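Local coordinates for serine protease inhibitor (Thermoanaerobacter tengcongensis, PDB 2PEF), which probably inhibits serine proteases as a serpin and is captured here in its latent state, at residues D15-L20 / I33-A38; N135-K140 / Y159-V164; S199-Y204 / V214-K219; P264-E269 / G367-L372. One frame throughout, in Å; residues are numbered along the deposited sequence.

How the contacts relate
Contact 1 lies deepest, its centre about 6 Å from the chain centre, and is wholly buried; contacts 2 and 4 are buried further out, at about 13 and 16 Å. All three are carried by apolar side chains. Contact 3, at about 22 Å, is only partly buried, and there a salt bridge, two waters and a backbone bond carry most of the contact, beside one apolar pair. Contacts 1 and 2 touch directly, through a probable hydrogen bond of Ser37 OG with Asn162 OD1 (2.7 Å). Ile33 of contact 1 lies on strand 32-33, which pairs with strand 362-372 of contact 4; the two contacts do not touch. Strand 255-273, part of contact 4, neighbours both strands 191-201 and 203-207 of contact 3.

Contact 1: D15-L20 / I33-A38; sequences DFSIEL and ISPLSA
The Phe16 ring meets the second segment at its edge, not over a face. Pro35 O lies in the ring plane, 3.7 Å from Phe16 CE2, so the carbonyl oxygen looks at the slightly positive rim of C-H groups. The methyl of Ala38 also sits near the plane, CB 4.4 Å from Phe16 CZ. With CG anti to the backbone N (chi1 166°), the ring reaches the first turn of the next helix. One turn further on, Leu20 points directly at the partner: its CD2 is 3.6 Å from Ala38 CB, and its CG is 3.7 Å from Ile33 CD1. The Leu20 and Ile33 side chains cross obliquely there. This is where helices 7-22 and 35-46 of the serpin fold, helices A and B in the family's naming, come together behind the central sheet, in what corresponds to the serpin shutter region. Pro35 opens the second helix. Its ring edge lies against Ser17, CB 3.2 Å from Ser17 OG; that hydroxyl is satisfied in its own helix by Thr13 O, which leaves its flank to press on the proline. Just before Pro35, Ser34 is the N-cap: its OG accepts from Ser37 N (3.2 Å, 166° at the hydrogen). Ser34 points away from helix 7-22, and both it and Ser37 touch Ala327 of strand 322-331.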
loop_
_atom_site.group_PDB
_atom_site.type_symbol
_atom_site.label_atom_id
_atom_site.label_comp_id
_atom_site.label_asym_id
_atom_site.label_seq_id
_atom_site.Cartn_x
_atom_site.Cartn_y
_atom_site.Cartn_z
ATOM N N ASP A 15 -0.272 -4.453 12.760
ATOM C CA ASP A 15 1.150 -4.709 13.028
ATOM C C ASP A 15 1.965 -4.867 11.742
ATOM O O ASP A 15 3.024 -4.253 11.598
ATOM C CB ASP A 15 1.331 -5.929 13.939
ATOM C CG ASP A 15 1.291 -5.572 15.422
ATOM O OD1 ASP A 15 1.091 -4.386 15.760
ATOM O OD2 ASP A 15 1.465 -6.482 16.260
ATOM N N PHE A 16 1.472 -5.690 10.816
ATOM C CA PHE A 16 2.118 -5.856 9.510
ATOM C C PHE A 16 2.239 -4.519 8.786
ATOM O O PHE A 16 3.301 -4.186 8.251
ATOM C CB PHE A 16 1.338 -6.842 8.633
ATOM C CG PHE A 16 1.739 -6.812 7.179
ATOM C CD1 PHE A 16 2.834 -7.545 6.729
ATOM C CD2 PHE A 16 1.019 -6.050 6.259
ATOM C CE1 PHE A 16 3.203 -7.511 5.383
ATOM C CE2 PHE A 16 1.382 -6.015 4.919
ATOM C CZ PHE A 16 2.471 -6.747 4.480
ATOM N N SER A 17 1.139 -3.770 8.775
ATOM C CA SER A 17 1.056 -2.495 8.072
ATOM C C SER A 17 2.086 -1.493 8.580
ATOM O O SER A 17 2.796 -0.866 7.786
ATOM C CB SER A 17 -0.359 -1.915 8.186
ATOM O OG SER A 17 -1.289 -2.738 7.494
ATOM N N ILE A 18 2.172 -1.350 9.902
ATOM C CA ILE A 18 3.094 -0.389 10.512
ATOM C C ILE A 18 4.551 -0.849 10.427
ATOM O O ILE A 18 5.448 -0.037 10.201
ATOM C CB ILE A 18 2.664 -0.016 11.963
ATOM C CG1 ILE A 18 1.283 0.661 11.955
ATOM C CG2 ILE A 18 3.704 0.881 12.650
ATOM C CD1 ILE A 18 1.167 1.916 11.070
ATOM N N GLU A 19 4.791 -2.150 10.573
ATOM C CA GLU A 19 6.148 -2.670 10.398
ATOM C C GLU A 19 6.619 -2.482 8.956
ATOM O O GLU A 19 7.767 -2.105 8.711
ATOM C CB GLU A 19 6.260 -4.135 10.826
ATOM C CG GLU A 19 6.132 -4.358 12.333
ATOM C CD GLU A 19 7.089 -3.501 13.154
ATOM O OE1 GLU A 19 8.306 -3.547 12.887
ATOM O OE2 GLU A 19 6.617 -2.780 14.064
ATOM N N LEU A 20 5.720 -2.723 8.003
ATOM C CA LEU A 20 6.013 -2.463 6.597
ATOM C C LEU A 20 6.338 -0.983 6.378
ATOM O O LEU A 20 7.378 -0.654 5.807
ATOM C CB LEU A 20 4.838 -2.895 5.709
ATOM C CG LEU A 20 5.072 -2.991 4.202
ATOM C CD1 LEU A 20 6.130 -4.042 3.866
ATOM C CD2 LEU A 20 3.759 -3.303 3.490
ATOM N N ILE A 33 3.225 3.981 0.907
ATOM C CA ILE A 33 2.976 2.567 0.664
ATOM C C ILE A 33 1.506 2.241 0.873
ATOM O O ILE A 33 0.800 2.944 1.602
ATOM C CB ILE A 33 3.874 1.627 1.518
ATOM C CG1 ILE A 33 3.514 1.697 3.003
ATOM C CG2 ILE A 33 5.369 1.911 1.270
ATOM C CD1 ILE A 33 3.875 0.434 3.764
ATOM N N SER A 34 1.051 1.196 0.191
ATOM C CA SER A 34 -0.239 0.588 0.473
ATOM C C SER A 34 -0.015 -0.780 1.088
ATOM O O SER A 34 0.336 -1.732 0.378
ATOM C CB SER A 34 -1.081 0.447 -0.792
ATOM O OG SER A 34 -2.263 -0.276 -0.525
ATOM N N PRO A 35 -0.198 -0.885 2.414
ATOM C CA PRO A 35 -0.066 -2.178 3.076
ATOM C C PRO A 35 -1.050 -3.199 2.512
ATOM O O PRO A 35 -0.700 -4.369 2.378
ATOM C CB PRO A 35 -0.379 -1.855 4.538
ATOM C CG PRO A 35 -0.086 -0.402 4.677
ATOM C CD PRO A 35 -0.500 0.194 3.375
ATOM N N LEU A 36 -2.257 -2.750 2.168
ATOM C CA LEU A 36 -3.272 -3.619 1.572
ATOM C C LEU A 36 -2.760 -4.272 0.290
ATOM O O LEU A 36 -2.852 -5.482 0.132
ATOM C CB LEU A 36 -4.567 -2.850 1.285
ATOM C CG LEU A 36 -5.717 -3.635 0.640
ATOM C CD1 LEU A 36 -6.161 -4.824 1.502
ATOM C CD2 LEU A 36 -6.884 -2.703 0.349
ATOM N N SER A 37 -2.220 -3.459 -0.613
ATOM C CA SER A 37 -1.676 -3.958 -1.871
ATOM C C SER A 37 -0.552 -4.973 -1.659
ATOM O O SER A 37 -0.520 -6.020 -2.310
ATOM C CB SER A 37 -1.187 -2.794 -2.734
ATOM O OG SER A 37 -0.582 -3.270 -3.922
ATOM N N ALA A 38 0.362 -4.659 -0.744
ATOM C CA ALA A 38 1.480 -5.546 -0.434
ATOM C C ALA A 38 0.992 -6.869 0.141
ATOM O O ALA A 38 1.420 -7.939 -0.307
ATOM C CB ALA A 38 2.449 -4.871 0.515
#

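Contact 2: N135-K140 / Y159-V164; sequences NWVKSK and YLINAV
Trp136 reaches across to Ile161 and Ala163 with the six-membered half of its indole. Its CB leaves the helix pointing toward strand 159-164, and CG, anti to the backbone N (chi1 -173°), carries the ring on in that direction. Over the ring centre, 3.6 Å above the plane, rests CG of Lys140 from the next helical turn, while CG1 of Val137 stands at the edge, in plane. The pyrrole nitrogen NE1 is hydrogen-bonded to Asp119, which fixes the rotation of the indole. At the far end CZ3 touches Ile161 CG2 at 3.7 Å and lies 4.2 Å from Ala163 CB, both approached obliquely, and CH2 passes 4.0 Å from Ile161 O. The same Ile161 CG2 branch also receives Val137 CG1, at 4.2 Å, so one methyl touches two helix side chains. Lys140 adds its aliphatic root: its CB is 3.9 Å from Ala163 CB, after which the chain bends at chi2 (-57°) and takes the ammonium away from the strand. Ala163, with no more than a methyl, lets the end of the helix come close; the two CA atoms of Lys140 and Ala163 are the nearest pair. Helix and strand run in roughly the same direction, 25° apart with axes separated by 8.6 Å. This is helix 127-140 packed on the face of the large central sheet, the position of helix F in serpins.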
loop_
_atom_site.group_PDB
_atom_site.type_symbol
_atom_site.label_atom_id
_atom_site.label_comp_id
_atom_site.label_asym_id
_atom_site.label_seq_id
_atom_site.Cartn_x
_atom_site.Cartn_y
_atom_site.Cartn_z
ATOM N N ASN A 135 -0.384 -2.407 -19.666
ATOM C CA ASN A 135 -1.763 -2.031 -19.975
ATOM C C ASN A 135 -2.734 -2.447 -18.873
ATOM O O ASN A 135 -3.678 -1.710 -18.553
ATOM C CB ASN A 135 -2.185 -2.587 -21.335
ATOM C CG ASN A 135 -1.606 -1.789 -22.483
ATOM O OD1 ASN A 135 -1.551 -0.557 -22.430
ATOM N ND2 ASN A 135 -1.170 -2.481 -23.527
ATOM N N TRP A 136 -2.467 -3.607 -18.274
ATOM C CA TRP A 136 -3.268 -4.107 -17.170
ATOM C C TRP A 136 -3.115 -3.198 -15.954
ATOM O O TRP A 136 -4.109 -2.743 -15.407
ATOM C CB TRP A 136 -2.886 -5.554 -16.835
ATOM C CG TRP A 136 -3.774 -6.205 -15.821
ATOM C CD1 TRP A 136 -4.910 -6.925 -16.067
ATOM C CD2 TRP A 136 -3.595 -6.215 -14.398
ATOM N NE1 TRP A 136 -5.449 -7.377 -14.889
ATOM C CE2 TRP A 136 -4.663 -6.957 -13.849
ATOM C CE3 TRP A 136 -2.637 -5.668 -13.536
ATOM C CZ2 TRP A 136 -4.803 -7.162 -12.472
ATOM C CZ3 TRP A 136 -2.777 -5.873 -12.162
ATOM C CH2 TRP A 136 -3.852 -6.618 -11.649
ATOM N N VAL A 137 -1.875 -2.903 -15.561
ATOM C CA VAL A 137 -1.646 -2.014 -14.411
ATOM C C VAL A 137 -2.198 -0.599 -14.650
ATOM O O VAL A 137 -2.805 -0.006 -13.753
ATOM C CB VAL A 137 -0.157 -1.982 -13.928
ATOM C CG1 VAL A 137 0.310 -3.373 -13.508
ATOM C CG2 VAL A 137 0.769 -1.402 -14.980
ATOM N N LYS A 138 -2.028 -0.085 -15.865
ATOM C CA LYS A 138 -2.576 1.222 -16.219
ATOM C C LYS A 138 -4.097 1.240 -16.077
ATOM O O LYS A 138 -4.656 2.202 -15.556
ATOM C CB LYS A 138 -2.167 1.630 -17.637
ATOM C CG LYS A 138 -2.350 3.109 -17.928
ATOM C CD LYS A 138 -1.962 3.458 -19.361
ATOM C CE LYS A 138 -2.014 4.960 -19.587
ATOM N N SER A 139 -4.760 0.180 -16.542
ATOM C CA SER A 139 -6.224 0.098 -16.469
ATOM C C SER A 139 -6.722 -0.006 -15.028
ATOM O O SER A 139 -7.664 0.692 -14.633
ATOM C CB SER A 139 -6.742 -1.094 -17.277
ATOM O OG SER A 139 -8.143 -1.250 -17.094
ATOM N N LYS A 140 -6.085 -0.880 -14.252
ATOM C CA LYS A 140 -6.539 -1.187 -12.895
ATOM C C LYS A 140 -6.230 -0.087 -11.878
ATOM O O LYS A 140 -6.799 -0.072 -10.779
ATOM C CB LYS A 140 -5.977 -2.539 -12.427
ATOM C CG LYS A 140 -6.311 -3.729 -13.331
ATOM C CD LYS A 140 -7.810 -3.917 -13.516
ATOM C CE LYS A 140 -8.113 -5.174 -14.307
ATOM N NZ LYS A 140 -9.539 -5.212 -14.735
ATOM N N TYR A 159 4.738 -14.090 -12.750
ATOM C CA TYR A 159 4.587 -12.862 -11.987
ATOM C C TYR A 159 3.241 -12.883 -11.269
ATOM O O TYR A 159 2.249 -13.386 -11.802
ATOM C CB TYR A 159 4.623 -11.633 -12.894
ATOM C CG TYR A 159 5.852 -11.444 -13.758
ATOM C CD1 TYR A 159 5.731 -10.928 -15.046
ATOM C CD2 TYR A 159 7.131 -11.759 -13.292
ATOM C CE1 TYR A 159 6.841 -10.733 -15.851
ATOM C CE2 TYR A 159 8.251 -11.566 -14.093
ATOM C CZ TYR A 159 8.096 -11.050 -15.370
ATOM O OH TYR A 159 9.191 -10.857 -16.171
ATOM N N LEU A 160 3.219 -12.318 -10.066
ATOM C CA LEU A 160 1.982 -12.082 -9.336
ATOM C C LEU A 160 1.898 -10.583 -9.091
ATOM O O LEU A 160 2.872 -9.963 -8.666
ATOM C CB LEU A 160 1.960 -12.854 -8.011
ATOM C CG LEU A 160 2.164 -14.374 -8.087
ATOM C CD1 LEU A 160 3.654 -14.749 -8.045
ATOM C CD2 LEU A 160 1.424 -15.074 -6.962
ATOM N N ILE A 161 0.742 -10.000 -9.383
ATOM C CA ILE A 161 0.583 -8.550 -9.316
ATOM C C ILE A 161 -0.732 -8.180 -8.654
ATOM O O ILE A 161 -1.781 -8.736 -8.985
ATOM C CB ILE A 161 0.652 -7.881 -10.724
ATOM C CG1 ILE A 161 1.941 -8.273 -11.457
ATOM C CG2 ILE A 161 0.555 -6.354 -10.599
ATOM C CD1 ILE A 161 1.968 -7.915 -12.929
ATOM N N ASN A 162 -0.665 -7.243 -7.713
ATOM C CA ASN A 162 -1.862 -6.595 -7.196
ATOM C C ASN A 162 -1.886 -5.114 -7.553
ATOM O O ASN A 162 -0.842 -4.468 -7.592
ATOM C CB ASN A 162 -1.945 -6.755 -5.682
ATOM C CG ASN A 162 -2.973 -5.833 -5.062
ATOM O OD1 ASN A 162 -2.671 -4.687 -4.739
ATOM N ND2 ASN A 162 -4.201 -6.320 -4.914
ATOM N N ALA A 163 -3.084 -4.590 -7.799
ATOM C CA ALA A 163 -3.303 -3.154 -7.944
ATOM C C ALA A 163 -4.455 -2.678 -7.065
ATOM O O ALA A 163 -5.470 -3.363 -6.925
ATOM C CB ALA A 163 -3.556 -2.787 -9.401
ATOM N N VAL A 164 -4.269 -1.508 -6.458
ATOM C CA VAL A 164 -5.304 -0.841 -5.668
ATOM C C VAL A 164 -5.498 0.564 -6.230
ATOM O O VAL A 164 -4.515 1.271 -6.479
ATOM C CB VAL A 164 -4.913 -0.770 -4.165
ATOM C CG1 VAL A 164 -5.885 0.121 -3.379
ATOM C CG2 VAL A 164 -4.872 -2.148 -3.559
#

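Contact 3: S199-Y204 / V214-K219; sequences SEENLY and VKPYAK
Charge pairing comes first: Lys215 NZ donates to Glu201 OE2 at 2.8 Å, a salt bridge that enters by the syn lone pair. The same oxygen takes Ser199 OG through its anti lone pair, at 2.7 Å, so two donors grip it from different sides. The Glu201 chain, bent at chi2 (-55°), crosses the Lys215 chain at a slant, with its carboxylate against the lysine methylenes, OE2 3.2 Å from Lys215 CD; a last turn at chi4 (56°) brings the lysine nitrogen round to it. Waters serve the other oxygen. One donates to Glu201 OE1 and to Val214 O while accepting from Asn202 N; a second donates to OE1 and is only weakly held by Lys215 NZ. Among backbone atoms, Val214 N bonds Leu203 O (3.2 Å), approaching from above the carbonyl plane, and ties the hairpin of strands 203-207 and 210-216. Leu203 N, buried beside it, has no partner in the model. Apolar packing is between Leu203 and Val214, Leu203 CD1 lying 3.8 Å from Val214 CB. With an alanine here in place of Glu201, the Lys215 ammonium would probably lose its counter-charge and Ser199 OG its acceptor. At the corner where the chain leaves strand 191-201 for the hairpin, a doubly held carboxylate and its waters thus join strands 199-201 and 214-216, whose axes cross at 104°, and the lysine is likely to favour the ionised acid.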
loop_
_atom_site.group_PDB
_atom_site.type_symbol
_atom_site.label_atom_id
_atom_site.label_comp_id
_atom_site.label_asym_id
_atom_site.label_seq_id
_atom_site.Cartn_x
_atom_site.Cartn_y
_atom_site.Cartn_z
ATOM N N SER A 199 -9.574 24.053 6.547
ATOM C CA SER A 199 -10.853 23.456 6.913
ATOM C C SER A 199 -11.069 23.452 8.419
ATOM O O SER A 199 -10.137 23.666 9.202
ATOM C CB SER A 199 -10.939 22.023 6.387
ATOM O OG SER A 199 -9.923 21.222 6.964
ATOM N N GLU A 200 -12.317 23.220 8.814
ATOM C CA GLU A 200 -12.633 22.903 10.192
ATOM C C GLU A 200 -12.847 21.410 10.279
ATOM O O GLU A 200 -13.677 20.849 9.559
ATOM C CB GLU A 200 -13.899 23.615 10.648
ATOM C CG GLU A 200 -13.722 25.088 10.905
ATOM C CD GLU A 200 -15.039 25.794 11.127
ATOM O OE1 GLU A 200 -16.074 25.107 11.306
ATOM O OE2 GLU A 200 -15.035 27.040 11.125
ATOM N N GLU A 201 -12.089 20.764 11.154
ATOM C CA GLU A 201 -12.256 19.331 11.368
ATOM C C GLU A 201 -12.742 19.061 12.782
ATOM O O GLU A 201 -12.664 19.935 13.646
ATOM C CB GLU A 201 -10.964 18.572 11.046
ATOM C CG GLU A 201 -10.466 18.759 9.607
ATOM C CD GLU A 201 -11.500 18.418 8.534
ATOM O OE1 GLU A 201 -12.416 17.591 8.772
ATOM O OE2 GLU A 201 -11.380 18.990 7.432
ATOM N N ASN A 202 -13.275 17.861 13.006
ATOM C CA ASN A 202 -13.923 17.546 14.273
ATOM C C ASN A 202 -13.341 16.351 15.023
ATOM O O ASN A 202 -13.930 15.855 15.987
ATOM C CB ASN A 202 -15.431 17.427 14.063
ATOM C CG ASN A 202 -16.071 18.775 13.826
ATOM O OD1 ASN A 202 -16.275 19.545 14.764
ATOM N ND2 ASN A 202 -16.373 19.080 12.567
ATOM N N LEU A 203 -12.160 15.923 14.586
ATOM C CA LEU A 203 -11.395 14.901 15.279
ATOM C C LEU A 203 -9.968 15.389 15.398
ATOM O O LEU A 203 -9.325 15.689 14.390
ATOM C CB LEU A 203 -11.443 13.572 14.527
ATOM C CG LEU A 203 -12.716 12.734 14.646
ATOM C CD1 LEU A 203 -12.549 11.467 13.836
ATOM C CD2 LEU A 203 -13.054 12.397 16.102
ATOM N N TYR A 204 -9.496 15.486 16.640
ATOM C CA TYR A 204 -8.174 16.009 16.950
ATOM C C TYR A 204 -7.277 14.909 17.491
ATOM O O TYR A 204 -7.595 14.275 18.502
ATOM C CB TYR A 204 -8.297 17.117 17.992
ATOM C CG TYR A 204 -7.008 17.833 18.345
ATOM C CD1 TYR A 204 -6.217 18.436 17.362
ATOM C CD2 TYR A 204 -6.604 17.949 19.674
ATOM C CE1 TYR A 204 -5.045 19.115 17.697
ATOM C CE2 TYR A 204 -5.437 18.624 20.018
ATOM C CZ TYR A 204 -4.663 19.205 19.030
ATOM O OH TYR A 204 -3.512 19.872 19.395
ATOM N N VAL A 214 -8.261 14.184 11.741
ATOM C CA VAL A 214 -8.850 13.197 10.846
ATOM C C VAL A 214 -9.938 13.915 10.042
ATOM O O VAL A 214 -10.814 14.579 10.612
ATOM C CB VAL A 214 -9.442 12.000 11.627
ATOM C CG1 VAL A 214 -9.919 10.897 10.679
ATOM C CG2 VAL A 214 -8.432 11.440 12.623
ATOM N N LYS A 215 -9.840 13.819 8.720
ATOM C CA LYS A 215 -10.793 14.456 7.812
ATOM C C LYS A 215 -11.509 13.400 6.981
ATOM O O LYS A 215 -10.857 12.607 6.300
ATOM C CB LYS A 215 -10.082 15.462 6.901
ATOM C CG LYS A 215 -10.986 16.093 5.844
ATOM C CD LYS A 215 -10.274 17.203 5.063
ATOM C CE LYS A 215 -11.253 17.962 4.157
ATOM N NZ LYS A 215 -12.422 18.535 4.898
ATOM N N PRO A 216 -12.856 13.385 7.028
ATOM C CA PRO A 216 -13.626 12.356 6.327
ATOM C C PRO A 216 -13.803 12.587 4.822
ATOM O O PRO A 216 -13.943 13.729 4.369
ATOM C CB PRO A 216 -14.990 12.433 7.009
ATOM C CG PRO A 216 -15.119 13.872 7.411
ATOM C CD PRO A 216 -13.728 14.321 7.769
ATOM N N TYR A 217 -13.778 11.497 4.058
ATOM C CA TYR A 217 -14.229 11.524 2.669
ATOM C C TYR A 217 -15.739 11.331 2.626
ATOM O O TYR A 217 -16.346 10.843 3.588
ATOM C CB TYR A 217 -13.521 10.455 1.830
ATOM C CG TYR A 217 -12.035 10.693 1.706
ATOM C CD1 TYR A 217 -11.137 10.001 2.515
ATOM C CD2 TYR A 217 -11.528 11.634 0.799
ATOM C CE1 TYR A 217 -9.767 10.220 2.417
ATOM C CE2 TYR A 217 -10.157 11.863 0.691
ATOM C CZ TYR A 217 -9.285 11.156 1.514
ATOM O OH TYR A 217 -7.933 11.363 1.431
ATOM N N ALA A 218 -16.335 11.728 1.505
ATOM C CA ALA A 218 -17.774 11.613 1.295
ATOM C C ALA A 218 -18.263 10.221 1.655
ATOM O O ALA A 218 -17.631 9.226 1.282
ATOM C CB ALA A 218 -18.106 11.913 -0.157
ATOM N N LYS A 219 -19.387 10.170 2.375
ATOM C CA LYS A 219 -20.047 8.920 2.806
ATOM C C LYS A 219 -19.360 8.200 3.976
ATOM O O LYS A 219 -19.849 7.167 4.461
ATOM C CB LYS A 219 -20.290 7.986 1.619
ATOM C CG LYS A 219 -21.148 8.638 0.548
ATOM C CD LYS A 219 -21.317 7.779 -0.683
ATOM C CE LYS A 219 -21.879 8.621 -1.826
ATOM N NZ LYS A 219 -21.968 7.851 -3.094
HETATM O O HOH W 1 -13.321 16.035 10.780
HETATM O O HOH W 2 -14.640 18.254 7.248
#

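Contact 4: P264-E269 / G367-L372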
loop_
_atom_site.group_PDB
_atom_site.type_symbol
_atom_site.label_atom_id
_atom_site.label_comp_id
_atom_site.label_asym_id
_atom_site.label_seq_id
_atom_site.Cartn_x
_atom_site.Cartn_y
_atom_site.Cartn_z
ATOM N N PRO A 264 -1.603 20.977 2.728
ATOM C CA PRO A 264 -1.183 21.422 1.401
ATOM C C PRO A 264 -1.736 20.503 0.324
ATOM O O PRO A 264 -1.943 19.314 0.572
ATOM C CB PRO A 264 0.340 21.263 1.443
ATOM C CG PRO A 264 0.569 20.157 2.434
ATOM C CD PRO A 264 -0.502 20.338 3.475
ATOM N N LYS A 265 -1.968 21.044 -0.866
ATOM C CA LYS A 265 -2.151 20.190 -2.032
ATOM C C LYS A 265 -0.816 19.495 -2.267
ATOM O O LYS A 265 0.245 20.133 -2.206
ATOM C CB LYS A 265 -2.544 21.012 -3.254
ATOM C CG LYS A 265 -3.892 21.690 -3.129
ATOM C CD LYS A 265 -4.363 22.245 -4.465
ATOM C CE LYS A 265 -5.615 23.088 -4.293
ATOM N NZ LYS A 265 -6.016 23.759 -5.565
ATOM N N PHE A 266 -0.847 18.189 -2.508
ATOM C CA PHE A 266 0.396 17.478 -2.822
ATOM C C PHE A 266 0.192 16.307 -3.765
ATOM O O PHE A 266 -0.884 15.711 -3.809
ATOM C CB PHE A 266 1.174 17.074 -1.554
ATOM C CG PHE A 266 0.498 16.028 -0.706
ATOM C CD1 PHE A 266 0.737 14.677 -0.927
ATOM C CD2 PHE A 266 -0.356 16.396 0.331
ATOM C CE1 PHE A 266 0.127 13.699 -0.143
ATOM C CE2 PHE A 266 -0.975 15.420 1.124
ATOM C CZ PHE A 266 -0.727 14.072 0.886
ATOM N N LYS A 267 1.243 16.004 -4.519
ATOM C CA LYS A 267 1.224 14.948 -5.514
ATOM C C LYS A 267 2.633 14.411 -5.665
ATOM O O LYS A 267 3.581 15.179 -5.848
ATOM C CB LYS A 267 0.723 15.494 -6.856
ATOM C CG LYS A 267 0.558 14.446 -7.942
ATOM C CD LYS A 267 0.162 15.079 -9.266
ATOM N NZ LYS A 267 -3.698 14.299 -10.164
ATOM N N TYR A 268 2.766 13.092 -5.581
ATOM C CA TYR A 268 4.044 12.429 -5.797
ATOM C C TYR A 268 3.888 10.932 -6.043
ATOM O O TYR A 268 2.815 10.348 -5.826
ATOM C CB TYR A 268 5.018 12.686 -4.635
ATOM C CG TYR A 268 4.607 12.071 -3.314
ATOM C CD1 TYR A 268 4.992 10.774 -2.974
ATOM C CD2 TYR A 268 3.839 12.793 -2.401
ATOM C CE1 TYR A 268 4.613 10.209 -1.756
ATOM C CE2 TYR A 268 3.461 12.244 -1.184
ATOM C CZ TYR A 268 3.848 10.955 -0.869
ATOM O OH TYR A 268 3.465 10.419 0.336
ATOM N N GLU A 269 4.980 10.337 -6.511
ATOM C CA GLU A 269 5.091 8.908 -6.760
ATOM C C GLU A 269 6.196 8.338 -5.881
ATOM O O GLU A 269 7.089 9.071 -5.445
ATOM C CB GLU A 269 5.421 8.655 -8.231
ATOM C CG GLU A 269 4.392 9.205 -9.213
ATOM C CD GLU A 269 4.854 9.133 -10.661
ATOM O OE1 GLU A 269 6.073 9.265 -10.920
ATOM O OE2 GLU A 269 3.993 8.949 -11.548
ATOM N N GLY A 367 1.903 7.219 4.442
ATOM C CA GLY A 367 3.065 7.894 3.873
ATOM C C GLY A 367 3.583 9.095 4.628
ATOM O O GLY A 367 3.107 9.423 5.714
ATOM N N THR A 368 4.580 9.742 4.035
ATOM C CA THR A 368 5.205 10.916 4.627
ATOM C C THR A 368 5.270 12.023 3.599
ATOM O O THR A 368 5.485 11.763 2.413
ATOM C CB THR A 368 6.645 10.627 5.107
ATOM O OG1 THR A 368 7.411 10.074 4.029
ATOM C CG2 THR A 368 6.650 9.650 6.275
ATOM N N VAL A 369 5.068 13.257 4.049
ATOM C CA VAL A 369 5.303 14.404 3.192
ATOM C C VAL A 369 6.435 15.212 3.809
ATOM O O VAL A 369 6.240 15.913 4.806
ATOM C CB VAL A 369 4.043 15.276 2.996
ATOM C CG1 VAL A 369 4.386 16.543 2.198
ATOM C CG2 VAL A 369 2.950 14.484 2.294
ATOM N N LEU A 370 7.621 15.072 3.224
ATOM C CA LEU A 370 8.807 15.795 3.677
ATOM C C LEU A 370 9.010 17.032 2.815
ATOM O O LEU A 370 9.568 18.033 3.267
ATOM C CB LEU A 370 10.055 14.900 3.607
ATOM C CG LEU A 370 10.043 13.525 4.292
ATOM C CD1 LEU A 370 11.403 12.853 4.157
ATOM C CD2 LEU A 370 9.655 13.643 5.757
ATOM N N SER A 371 8.550 16.953 1.570
ATOM C CA SER A 371 8.756 18.023 0.600
ATOM C C SER A 371 7.560 18.203 -0.324
ATOM O O SER A 371 6.703 17.323 -0.428
ATOM C CB SER A 371 10.017 17.756 -0.228
ATOM O OG SER A 371 11.188 17.912 0.554
ATOM N N LEU A 372 7.515 19.360 -0.976
ATOM C CA LEU A 372 6.473 19.692 -1.940
ATOM C C LEU A 372 7.114 20.184 -3.234
ATOM O O LEU A 372 8.323 20.436 -3.277
ATOM C CB LEU A 372 5.536 20.763 -1.369
ATOM C CG LEU A 372 4.719 20.457 -0.108
ATOM C CD1 LEU A 372 3.955 21.688 0.350
ATOM C CD2 LEU A 372 3.761 19.300 -0.324
#
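Val369 puts CG2 over the centre of one face of the Phe266 ring, 3.8 Å from the centroid and almost on the ring normal, a CH-pi contact. The branch is set for this by chi1 of 174°, which puts CG1 anti to the backbone N and leaves CG2 to face the ring. Phe266 itself holds CG in the crowded position between backbone N and carbonyl carbon (chi1 67°). Tyr268, two residues on, repeats that rotamer, so the two rings rise from the strand side by side, and the same Val369 methyl also lies 4.2 Å from Tyr268 CE2, oblique to that ring. Strands 266-269 and 367-372 cross at 105° with axes 8.1 Å apart, as where two layers of a serpin stack, here the last strand of the central sheet on a strand of sheet B. Beyond the rings, Leu372 has CG anti to its carbonyl carbon and spreads both methyls over the other end of the segment: CD2 is 3.6 Å from Phe266 CB and CD1 is 3.8 Å from Pro264 CB. Tyr268 OH lies 3.2 Å from Thr368 O; its hydrogen bond is with Ser31 O. A phenylalanine replacing Tyr268 would probably leave Ser31 O without this mate and a gap near Thr368 O. Gly367 passes close to that hydroxyl, where a beta carbon would come within 3.1 Å of Tyr268 OH, a tight approach.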